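Local coordinates for protein 4-alpha-glucanotransferase (Corynebacterium glutamicum, PDB 5B68) that belongs to the amylomaltase (disproportionating enzyme) family and joins an N-terminal beta-sandwich domain to a catalytic domain of the TIM-barrel clan, at residues K37-A41 with L42-L46; F133-P136 with G137-L141; N683-I687 with E688-E692. One frame throughout, in Å; residues are numbered along the deposited sequence.

Contact 1 of 3, residues K37-A41 with L42-L46; sequences KILRA and LGVNL. With SO4 (sulfate ion), chain G.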
ATOM      1  N   LYS A  37      24.684   4.271  12.907  1.00 24.05           N
ATOM      2  CA  LYS A  37      23.596   5.261  12.739  1.00 24.67           C
ATOM      3  C   LYS A  37      22.210   4.569  12.674  1.00 22.66           C
ATOM      4  O   LYS A  37      21.244   5.083  13.179  1.00 23.17           O
ATOM      5  CB  LYS A  37      23.786   6.098  11.478  1.00 26.32           C
ATOM      6  CG  LYS A  37      24.887   7.110  11.702  1.00 28.18           C
ATOM      7  CD  LYS A  37      25.322   7.772  10.414  1.00 26.77           C
ATOM      8  CE  LYS A  37      26.158   9.006  10.750  1.00 28.91           C
ATOM      9  NZ  LYS A  37      26.912   9.405   9.506  1.00 31.85           N
ATOM     10  N   ILE A  38      22.152   3.395  12.080  1.00 22.65           N
ATOM     11  CA  ILE A  38      20.882   2.656  12.030  1.00 20.47           C
ATOM     12  C   ILE A  38      20.574   2.107  13.428  1.00 21.42           C
ATOM     13  O   ILE A  38      19.461   2.235  13.864  1.00 19.61           O
ATOM     14  CB  ILE A  38      20.905   1.528  10.986  1.00 21.62           C
ATOM     15  CG1 ILE A  38      21.093   2.152   9.599  1.00 21.89           C
ATOM     16  CG2 ILE A  38      19.584   0.709  11.027  1.00 20.86           C
ATOM     17  CD1 ILE A  38      20.070   3.191   9.259  1.00 21.57           C
ATOM     18  N   LEU A  39      21.563   1.598  14.148  1.00 21.57           N
ATOM     19  CA  LEU A  39      21.317   1.185  15.555  1.00 21.92           C
ATOM     20  C   LEU A  39      20.792   2.330  16.423  1.00 23.27           C
ATOM     21  O   LEU A  39      19.849   2.164  17.174  1.00 24.29           O
ATOM     22  CB  LEU A  39      22.560   0.569  16.144  1.00 23.44           C
ATOM     23  CG  LEU A  39      22.837  -0.815  15.559  1.00 19.62           C
ATOM     24  CD1 LEU A  39      24.268  -1.278  15.836  1.00 19.89           C
ATOM     25  CD2 LEU A  39      21.913  -1.862  16.157  1.00 19.87           C
ATOM     26  N   ARG A  40      21.379   3.499  16.269  1.00 21.41           N
ATOM     27  CA  ARG A  40      20.913   4.690  16.989  1.00 26.90           C
ATOM     28  C   ARG A  40      19.510   5.125  16.579  1.00 24.23           C
ATOM     29  O   ARG A  40      18.671   5.436  17.475  1.00 24.51           O
ATOM     30  CB  ARG A  40      21.913   5.822  16.796  1.00 29.85           C
ATOM     31  CG  ARG A  40      23.216   5.664  17.579  1.00 35.11           C
ATOM     32  CD  ARG A  40      24.272   6.755  17.254  1.00 43.98           C
ATOM     33  NE  ARG A  40      23.715   8.097  17.344  1.00 51.41           N
ATOM     34  CZ  ARG A  40      23.262   8.688  18.459  1.00 68.93           C
ATOM     35  NH1 ARG A  40      22.765   9.923  18.374  1.00 83.86           N
ATOM     36  NH2 ARG A  40      23.273   8.091  19.658  1.00 67.05           N
ATOM     37  N   ALA A  41      19.203   4.999  15.267  1.00 22.70           N
ATOM     38  CA  ALA A  41      17.838   5.251  14.782  1.00 25.48           C
ATOM     39  C   ALA A  41      16.837   4.277  15.423  1.00 22.57           C
ATOM     40  O   ALA A  41      15.674   4.592  15.626  1.00 24.67           O
ATOM     41  CB  ALA A  41      17.829   5.160  13.260  1.00 25.13           C
ATOM     42  N   LEU A  42      17.302   3.081  15.766  1.00 20.26           N
ATOM     43  CA  LEU A  42      16.439   2.093  16.481  1.00 21.39           C
ATOM     44  C   LEU A  42      16.431   2.314  17.973  1.00 24.27           C
ATOM     45  O   LEU A  42      15.879   1.490  18.711  1.00 24.77           O
ATOM     46  CB  LEU A  42      16.918   0.679  16.138  1.00 21.37           C
ATOM     47  CG  LEU A  42      16.737   0.255  14.694  1.00 23.08           C
ATOM     48  CD1 LEU A  42      17.351  -1.126  14.523  1.00 26.34           C
ATOM     49  CD2 LEU A  42      15.309   0.347  14.174  1.00 24.33           C
ATOM     50  N   GLY A  43      17.026   3.403  18.451  1.00 24.05           N
ATOM     51  CA  GLY A  43      17.025   3.718  19.867  1.00 28.14           C
ATOM     52  C   GLY A  43      18.198   3.112  20.674  1.00 27.75           C
ATOM     53  O   GLY A  43      18.203   3.196  21.901  1.00 25.85           O
ATOM     54  N   VAL A  44      19.219   2.557  20.005  1.00 22.99           N
ATOM     55  CA  VAL A  44      20.323   2.004  20.724  1.00 23.50           C
ATOM     56  C   VAL A  44      21.234   3.166  21.155  1.00 26.88           C
ATOM     57  O   VAL A  44      21.648   3.987  20.322  1.00 27.07           O
ATOM     58  CB  VAL A  44      21.081   0.936  19.923  1.00 22.95           C
ATOM     59  CG1 VAL A  44      22.202   0.356  20.761  1.00 25.94           C
ATOM     60  CG2 VAL A  44      20.117  -0.207  19.440  1.00 22.38           C
ATOM     61  N   ASN A  45      21.475   3.249  22.452  1.00 28.88           N
ATOM     62  CA  ASN A  45      22.329   4.293  23.023  1.00 27.64           C
ATOM     63  C   ASN A  45      23.852   4.006  22.772  1.00 30.69           C
ATOM     64  O   ASN A  45      24.487   3.291  23.531  1.00 33.88           O
ATOM     65  CB  ASN A  45      21.991   4.402  24.507  1.00 33.25           C
ATOM     66  CG  ASN A  45      22.740   5.522  25.205  1.00 41.26           C
ATOM     67  OD1 ASN A  45      23.506   6.243  24.597  1.00 45.08           O
ATOM     68  ND2 ASN A  45      22.502   5.666  26.504  1.00 44.91           N
ATOM     69  N   LEU A  46      24.357   4.557  21.679  1.00 31.52           N
ATOM     70  CA  LEU A  46      25.753   4.533  21.307  1.00 33.98           C
ATOM     71  C   LEU A  46      26.110   5.977  21.073  1.00 47.74           C
ATOM     72  O   LEU A  46      25.274   6.755  20.649  1.00 48.33           O
ATOM     73  CB  LEU A  46      25.968   3.800  20.000  1.00 36.15           C
ATOM     74  CG  LEU A  46      25.573   2.343  19.892  1.00 34.96           C
ATOM     75  CD1 LEU A  46      25.691   1.911  18.446  1.00 39.10           C
ATOM     76  CD2 LEU A  46      26.473   1.522  20.782  1.00 38.09           C
TER
HETATM   77  S   SO4 G 806      20.931   2.626  27.869  1.00 53.28           S
HETATM   78  O1  SO4 G 806      20.201   1.750  26.925  1.00 63.73           O
HETATM   79  O2  SO4 G 806      20.681   2.146  29.265  1.00 52.04           O
HETATM   80  O3  SO4 G 806      22.386   2.550  27.641  1.00 47.74           O
HETATM   81  O4  SO4 G 806      20.324   3.980  27.599  1.00 52.70           O

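Contact 2 of 3, residues F133-P136 with G137-L141; sequences FKIP and GDLPL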
ATOM      1  N   PHE A 133       5.284 -21.577  28.374  1.00 19.82           N
ATOM      2  CA  PHE A 133       3.868 -21.956  28.284  1.00 19.20           C
ATOM      3  C   PHE A 133       3.494 -22.152  26.812  1.00 22.08           C
ATOM      4  O   PHE A 133       4.141 -21.616  25.906  1.00 23.60           O
ATOM      5  CB  PHE A 133       2.931 -20.945  28.925  1.00 20.79           C
ATOM      6  CG  PHE A 133       3.135 -20.795  30.403  1.00 20.69           C
ATOM      7  CD1 PHE A 133       4.115 -19.936  30.866  1.00 21.53           C
ATOM      8  CD2 PHE A 133       2.410 -21.526  31.313  1.00 22.04           C
ATOM      9  CE1 PHE A 133       4.363 -19.800  32.214  1.00 25.28           C
ATOM     10  CE2 PHE A 133       2.628 -21.383  32.680  1.00 21.95           C
ATOM     11  CZ  PHE A 133       3.593 -20.505  33.141  1.00 21.34           C
ATOM     12  N   LYS A 134       2.457 -22.943  26.613  1.00 20.59           N
ATOM     13  CA  LYS A 134       2.007 -23.399  25.327  1.00 23.57           C
ATOM     14  C   LYS A 134       0.582 -22.977  25.143  1.00 20.59           C
ATOM     15  O   LYS A 134      -0.305 -23.222  25.984  1.00 23.33           O
ATOM     16  CB  LYS A 134       2.089 -24.932  25.308  1.00 25.34           C
ATOM     17  CG  LYS A 134       2.002 -25.557  23.964  1.00 31.26           C
ATOM     18  CD  LYS A 134       2.353 -27.055  24.016  1.00 34.76           C
ATOM     19  CE  LYS A 134       1.527 -27.834  25.024  1.00 38.73           C
ATOM     20  NZ  LYS A 134       1.920 -29.289  25.077  1.00 45.63           N
ATOM     21  N   ILE A 135       0.302 -22.310  24.038  1.00 22.05           N
ATOM     22  CA  ILE A 135      -1.059 -22.005  23.711  1.00 22.36           C
ATOM     23  C   ILE A 135      -1.819 -23.241  23.149  1.00 21.97           C
ATOM     24  O   ILE A 135      -1.186 -24.092  22.542  1.00 23.53           O
ATOM     25  CB  ILE A 135      -1.213 -20.800  22.749  1.00 21.42           C
ATOM     26  CG1 ILE A 135      -0.665 -21.114  21.353  1.00 22.26           C
ATOM     27  CG2 ILE A 135      -0.475 -19.589  23.290  1.00 22.70           C
ATOM     28  CD1 ILE A 135      -0.956 -19.961  20.370  1.00 20.08           C
ATOM     29  N   PRO A 136      -3.133 -23.258  23.319  1.00 25.39           N
ATOM     30  CA  PRO A 136      -3.994 -24.283  22.743  1.00 28.34           C
ATOM     31  C   PRO A 136      -3.983 -24.171  21.236  1.00 27.46           C
ATOM     32  O   PRO A 136      -3.804 -23.096  20.725  1.00 23.37           O
ATOM     33  CB  PRO A 136      -5.383 -23.920  23.252  1.00 27.73           C
ATOM     34  CG  PRO A 136      -5.191 -22.943  24.334  1.00 27.29           C
ATOM     35  CD  PRO A 136      -3.888 -22.271  24.091  1.00 25.37           C
ATOM     36  N   GLY A 137      -4.172 -25.292  20.559  1.00 28.37           N
ATOM     37  CA  GLY A 137      -4.127 -25.362  19.123  1.00 26.90           C
ATOM     38  C   GLY A 137      -5.432 -25.045  18.434  1.00 30.62           C
ATOM     39  O   GLY A 137      -5.513 -25.129  17.233  1.00 33.78           O
ATOM     40  N   ASP A 138      -6.449 -24.722  19.210  1.00 29.05           N
ATOM     41  CA  ASP A 138      -7.788 -24.478  18.694  1.00 31.86           C
ATOM     42  C   ASP A 138      -8.345 -23.079  18.944  1.00 30.61           C
ATOM     43  O   ASP A 138      -9.536 -22.914  19.065  1.00 31.39           O
ATOM     44  CB  ASP A 138      -8.773 -25.533  19.191  1.00 35.01           C
ATOM     45  CG  ASP A 138      -9.035 -25.438  20.668  1.00 36.79           C
ATOM     46  OD1 ASP A 138      -8.307 -24.726  21.361  1.00 36.81           O
ATOM     47  OD2 ASP A 138      -9.977 -26.087  21.134  1.00 37.72           O
ATOM     48  N   LEU A 139      -7.485 -22.084  19.074  1.00 24.95           N
ATOM     49  CA  LEU A 139      -7.957 -20.724  19.207  1.00 22.92           C
ATOM     50  C   LEU A 139      -8.526 -20.219  17.881  1.00 21.79           C
ATOM     51  O   LEU A 139      -8.035 -20.559  16.830  1.00 22.64           O
ATOM     52  CB  LEU A 139      -6.826 -19.810  19.667  1.00 24.23           C
ATOM     53  CG  LEU A 139      -6.127 -20.146  20.981  1.00 25.01           C
ATOM     54  CD1 LEU A 139      -5.069 -19.114  21.282  1.00 26.41           C
ATOM     55  CD2 LEU A 139      -7.100 -20.230  22.132  1.00 25.08           C
ATOM     56  N   PRO A 140      -9.559 -19.401  17.948  1.00 21.12           N
ATOM     57  CA  PRO A 140     -10.114 -18.782  16.740  1.00 23.70           C
ATOM     58  C   PRO A 140      -9.135 -17.751  16.219  1.00 24.29           C
ATOM     59  O   PRO A 140      -8.313 -17.224  16.993  1.00 23.51           O
ATOM     60  CB  PRO A 140     -11.413 -18.114  17.258  1.00 23.81           C
ATOM     61  CG  PRO A 140     -11.178 -17.857  18.686  1.00 25.79           C
ATOM     62  CD  PRO A 140     -10.268 -18.939  19.180  1.00 24.14           C
ATOM     63  N   LEU A 141      -9.334 -17.372  14.977  1.00 20.72           N
ATOM     64  CA  LEU A 141      -8.637 -16.219  14.392  1.00 20.94           C
ATOM     65  C   LEU A 141      -8.928 -14.986  15.187  1.00 23.46           C
ATOM     66  O   LEU A 141      -9.988 -14.886  15.744  1.00 26.85           O
ATOM     67  CB  LEU A 141      -9.096 -16.026  12.955  1.00 22.84           C
ATOM     68  CG  LEU A 141      -8.821 -17.168  11.982  1.00 23.83           C
ATOM     69  CD1 LEU A 141      -9.252 -16.737  10.578  1.00 25.89           C
ATOM     70  CD2 LEU A 141      -7.379 -17.525  11.911  1.00 25.29           C
TER
HETATM   71  O   HOH W   1      -4.435 -21.820  18.365  1.00 41.92           O

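Contact 3 of 3, residues N683-I687 with E688-E692; sequences NSVLI and ESLRE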
ATOM      1  N   ASN A 683      -8.117  13.580 -26.684  1.00 28.49           N
ATOM      2  CA  ASN A 683      -9.399  14.052 -26.177  1.00 27.54           C
ATOM      3  C   ASN A 683      -9.842  13.361 -24.876  1.00 25.76           C
ATOM      4  O   ASN A 683      -9.774  12.133 -24.810  1.00 27.88           O
ATOM      5  CB  ASN A 683     -10.482  13.815 -27.194  1.00 30.41           C
ATOM      6  CG  ASN A 683     -10.260  14.648 -28.434  1.00 37.51           C
ATOM      7  OD1 ASN A 683      -9.873  15.811 -28.342  1.00 37.29           O
ATOM      8  ND2 ASN A 683     -10.366  14.016 -29.570  1.00 39.51           N
ATOM      9  N   SER A 684     -10.379  14.149 -23.944  1.00 26.75           N
ATOM     10  CA  SER A 684     -10.906  13.587 -22.683  1.00 26.28           C
ATOM     11  C   SER A 684     -11.948  12.495 -22.936  1.00 27.17           C
ATOM     12  O   SER A 684     -12.873  12.664 -23.734  1.00 26.89           O
ATOM     13  CB  SER A 684     -11.533  14.673 -21.852  1.00 26.13           C
ATOM     14  OG  SER A 684     -12.183  14.144 -20.710  1.00 26.53           O
ATOM     15  N   VAL A 685     -11.854  11.363 -22.223  1.00 25.48           N
ATOM     16  CA  VAL A 685     -12.920  10.365 -22.282  1.00 25.26           C
ATOM     17  C   VAL A 685     -13.634  10.335 -20.938  1.00 25.90           C
ATOM     18  O   VAL A 685     -12.997   9.922 -19.951  1.00 24.86           O
ATOM     19  CB  VAL A 685     -12.339   8.967 -22.586  1.00 29.28           C
ATOM     20  CG1 VAL A 685     -13.484   7.961 -22.684  1.00 33.62           C
ATOM     21  CG2 VAL A 685     -11.525   9.044 -23.895  1.00 26.12           C
ATOM     22  N   LEU A 686     -14.891  10.764 -20.905  1.00 22.32           N
ATOM     23  CA  LEU A 686     -15.691  10.702 -19.703  1.00 24.91           C
ATOM     24  C   LEU A 686     -16.181   9.297 -19.415  1.00 22.02           C
ATOM     25  O   LEU A 686     -16.390   8.500 -20.355  1.00 23.52           O
ATOM     26  CB  LEU A 686     -16.859  11.645 -19.710  1.00 24.43           C
ATOM     27  CG  LEU A 686     -16.525  13.151 -19.916  1.00 28.26           C
ATOM     28  CD1 LEU A 686     -17.828  13.964 -19.972  1.00 33.79           C
ATOM     29  CD2 LEU A 686     -15.629  13.691 -18.811  1.00 28.40           C
ATOM     30  N   ILE A 687     -16.555   9.055 -18.141  1.00 19.57           N
ATOM     31  CA  ILE A 687     -17.130   7.720 -17.799  1.00 21.73           C
ATOM     32  C   ILE A 687     -18.361   7.429 -18.658  1.00 25.01           C
ATOM     33  O   ILE A 687     -18.586   6.291 -19.117  1.00 24.81           O
ATOM     34  CB  ILE A 687     -17.496   7.618 -16.320  1.00 22.49           C
ATOM     35  CG1 ILE A 687     -16.224   7.637 -15.520  1.00 23.11           C
ATOM     36  CG2 ILE A 687     -18.307   6.347 -16.027  1.00 23.60           C
ATOM     37  CD1 ILE A 687     -16.388   7.934 -14.033  1.00 25.36           C
ATOM     38  N   GLU A 688     -19.135   8.476 -18.914  1.00 28.59           N
ATOM     39  CA  GLU A 688     -20.407   8.358 -19.620  1.00 30.18           C
ATOM     40  C   GLU A 688     -20.218   7.890 -21.055  1.00 29.31           C
ATOM     41  O   GLU A 688     -21.113   7.279 -21.624  1.00 29.99           O
ATOM     42  CB  GLU A 688     -21.191   9.684 -19.600  1.00 30.69           C
ATOM     43  CG  GLU A 688     -21.882   9.947 -18.275  1.00 36.10           C
ATOM     44  CD  GLU A 688     -20.995  10.651 -17.284  1.00 37.66           C
ATOM     45  OE1 GLU A 688     -19.779  10.898 -17.547  1.00 31.46           O
ATOM     46  OE2 GLU A 688     -21.556  10.974 -16.246  1.00 47.41           O
ATOM     47  N   SER A 689     -19.065   8.186 -21.613  1.00 26.41           N
ATOM     48  CA  SER A 689     -18.763   7.853 -22.971  1.00 30.37           C
ATOM     49  C   SER A 689     -18.007   6.601 -23.151  1.00 30.90           C
ATOM     50  O   SER A 689     -17.649   6.296 -24.301  1.00 28.62           O
ATOM     51  CB  SER A 689     -17.840   8.902 -23.543  1.00 30.16           C
ATOM     52  OG  SER A 689     -18.519  10.102 -23.540  1.00 33.09           O
ATOM     53  N   LEU A 690     -17.594   5.939 -22.067  1.00 27.52           N
ATOM     54  CA  LEU A 690     -16.657   4.830 -22.238  1.00 27.11           C
ATOM     55  C   LEU A 690     -17.135   3.754 -23.170  1.00 27.52           C
ATOM     56  O   LEU A 690     -16.348   3.220 -23.996  1.00 30.67           O
ATOM     57  CB  LEU A 690     -16.361   4.164 -20.887  1.00 26.47           C
ATOM     58  CG  LEU A 690     -15.262   4.875 -20.088  1.00 28.44           C
ATOM     59  CD1 LEU A 690     -15.244   4.330 -18.654  1.00 26.76           C
ATOM     60  CD2 LEU A 690     -13.882   4.612 -20.653  1.00 27.09           C
ATOM     61  N   ARG A 691     -18.375   3.373 -22.986  1.00 24.99           N
ATOM     62  CA  ARG A 691     -18.966   2.293 -23.729  1.00 28.38           C
ATOM     63  C   ARG A 691     -19.510   2.731 -25.091  1.00 33.00           C
ATOM     64  O   ARG A 691     -20.070   1.916 -25.761  1.00 35.91           O
ATOM     65  CB  ARG A 691     -20.058   1.594 -22.908  1.00 32.06           C
ATOM     66  CG  ARG A 691     -19.441   0.951 -21.694  1.00 34.71           C
ATOM     67  CD  ARG A 691     -20.401   0.147 -20.842  1.00 35.43           C
ATOM     68  NE  ARG A 691     -20.622  -1.164 -21.410  1.00 36.66           N
ATOM     69  CZ  ARG A 691     -21.665  -1.463 -22.170  1.00 42.50           C
ATOM     70  NH1 ARG A 691     -22.615  -0.537 -22.439  1.00 36.90           N
ATOM     71  NH2 ARG A 691     -21.763  -2.708 -22.657  1.00 34.99           N
ATOM     72  N   GLU A 692     -19.318   4.003 -25.489  1.00 33.34           N
ATOM     73  CA  GLU A 692     -19.675   4.487 -26.798  1.00 37.53           C
ATOM     74  C   GLU A 692     -18.521   4.244 -27.747  1.00 38.16           C
ATOM     75  O   GLU A 692     -18.717   4.375 -28.920  1.00 37.17           O
ATOM     76  CB  GLU A 692     -19.997   6.006 -26.773  1.00 41.13           C
ATOM     77  CG  GLU A 692     -21.272   6.327 -26.023  1.00 47.11           C
ATOM     78  CD  GLU A 692     -21.472   7.816 -25.738  1.00 58.00           C
ATOM     79  OE1 GLU A 692     -20.523   8.639 -25.888  1.00 64.36           O
ATOM     80  OE2 GLU A 692     -22.599   8.162 -25.327  1.00 60.69           O
TER
HETATM   81  O   HOH W   2     -15.951  11.726 -23.309  1.00 33.67           O
HETATM   82  O   HOH W   3     -20.030   4.443 -20.630  1.00 31.42           O

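Contact 1 of 3, residues K37-A41 with L42-L46
Leu39 O takes two backbone donors at the C-terminal end of helix 32-41: Val44 N at 2.9 Å, with an N-H...O angle of 158°, and Leu42 N, whose bond is weak and bent. Leu42 N also reaches back to Ile38 O at 3.0 Å, the last ordinary helical bond of this run. Gly43 N closes on Arg40 O at 2.8 Å. Together the bonds from Val44 and Gly43 make a Schellman motif, with Gly43 as its C-prime residue; at its positive phi (89°) a side chain would collide with the preceding carbonyl oxygen, which suits the position to glycine.

Past the turn the chain runs back beside the helix. Val44 runs alongside Leu39 in the same direction, their CB atoms 4.1 Å apart, and Leu46 CD1 comes equally close to Leu39 CB. Leu7 and Leu10 of helix 5-13 also pack on Leu39. On the outer flank Arg40 bends at chi3 (51°), which swings NH2 round to Leu46 O in a weak, oblique bond of 2.6 Å. Further out, Asn45 ND2 gives a nearly straight bond to sulfate O4 at 3.0 Å; Arg59, Gln60 and Arg67 hold the same ion. The capping bonds thus satisfy Leu39 O and Arg40 O, carbonyls that the ended helix no longer serves in the regular way, while leucine and valine seal the inner side of the turn.

Contact 2 of 3, residues F133-P136 with G137-L141
Ile135 meets Leu139 across the turn that leaves strand 126-134, through their CD1 methyls at 4.3 Å. Just before it, Phe133 and Lys134 are the last strand residues, and backbone bonds to Phe87 and Ser112 keep them in the sheet. Ile135 itself is still tied by its backbone to Leu85. Its extended chi2 (174°) directs CD1 at the CD1 methyl of Leu139. Leu159 and Ile161 of strand 153-162 touch both side chains, which makes this pair part of the sandwich interior.

Pro136 comes next and carries most of the contact. Its ring lies aslant Leu139, with CG 4.0 Å from Leu139 CD2. The ring's CB faces a different neighbour, Asp138 OD1, at 3.6 Å. That carboxylate has its strong partner outside the turn, in a salt bridge to Arg109 of strand 108-114, and Arg109 also touches the proline ring. Asp138 CG sits between the backbone N and the carbonyl carbon (chi1 68°), which brings OD1 round over the proline's CB.

The carbonyl of Pro136 is joined to the far side of the turn by water 1. The water donates to Pro136 O at 2.8 Å and accepts from Leu139 N at 3.1 Å, spanning a gap that no direct backbone bond closes. After Leu139, Pro140 and Leu141 lead into strand 142-150, and Pro140 O is bound by His144. The turn therefore relies on apolar side chains and one bridging water, with the aspartate's charge directed to the arginine of a neighbouring strand.

Contact 3 of 3, residues N683-I687 with E688-E692
Leu690 folds back over the turn that precedes it, and its side chain can be followed outward atom by atom. CB stands 3.6 Å from Ile687 O. CG lies almost as near to that oxygen and to Leu686 O, and CD1 skirts the backbone of Ile687, approaching its CA. The other methyl, CD2, meets Val685 CG1 at 3.9 Å, the two side chains crossing at about a right angle. A chi1 of -178° turns Val685 CG1 to Leu690, and Val654 of helix 650-654 packs against both residues.

Two backbone bonds shape the turn. Ser689 N binds Leu686 O at 3.0 Å, and Leu690 N binds Ile687 O at 3.1 Å with an N-H...O angle of 167°. Ile687 O also accepts a hydrogen bond from water 3, which in turn accepts from Arg691 N. Water 2 donates to Ser684 O, accepts from Leu686 N at 2.8 Å and is hydrogen-bonded to Ser689 OG. On the outer side Glu688 bends at chi2 (87°), setting OE1 3.7 Å from Leu686 CB; the same oxygen accepts from Thr190 N. Backbone bonds and waters thus share the polar atoms of the turn, while Leu690 and Val685 supply its apolar side against helix 650-654.

Overall arrangement
All three contacts are local turns in series along the chain; none touches another. Contact 1 is the most buried, ending helix 32-41 against helices 5-13 and 54-69; contacts 2 and 3 are partly buried, with apolar residues inward and a charged one outward. Contact 2 belongs to the N-terminal beta sandwich and connects strand 126-134 to strand 142-150, consecutive in the chain but not paired, while contact 3 packs on helices 198-209 and 650-654. The centre of contact 3 lies about 54 Å from those of contacts 1 and 2, on the opposite side of the chain's centre. Backbone bonds cap the helix in contact 1, a water spans contact 2, and contact 3 uses both.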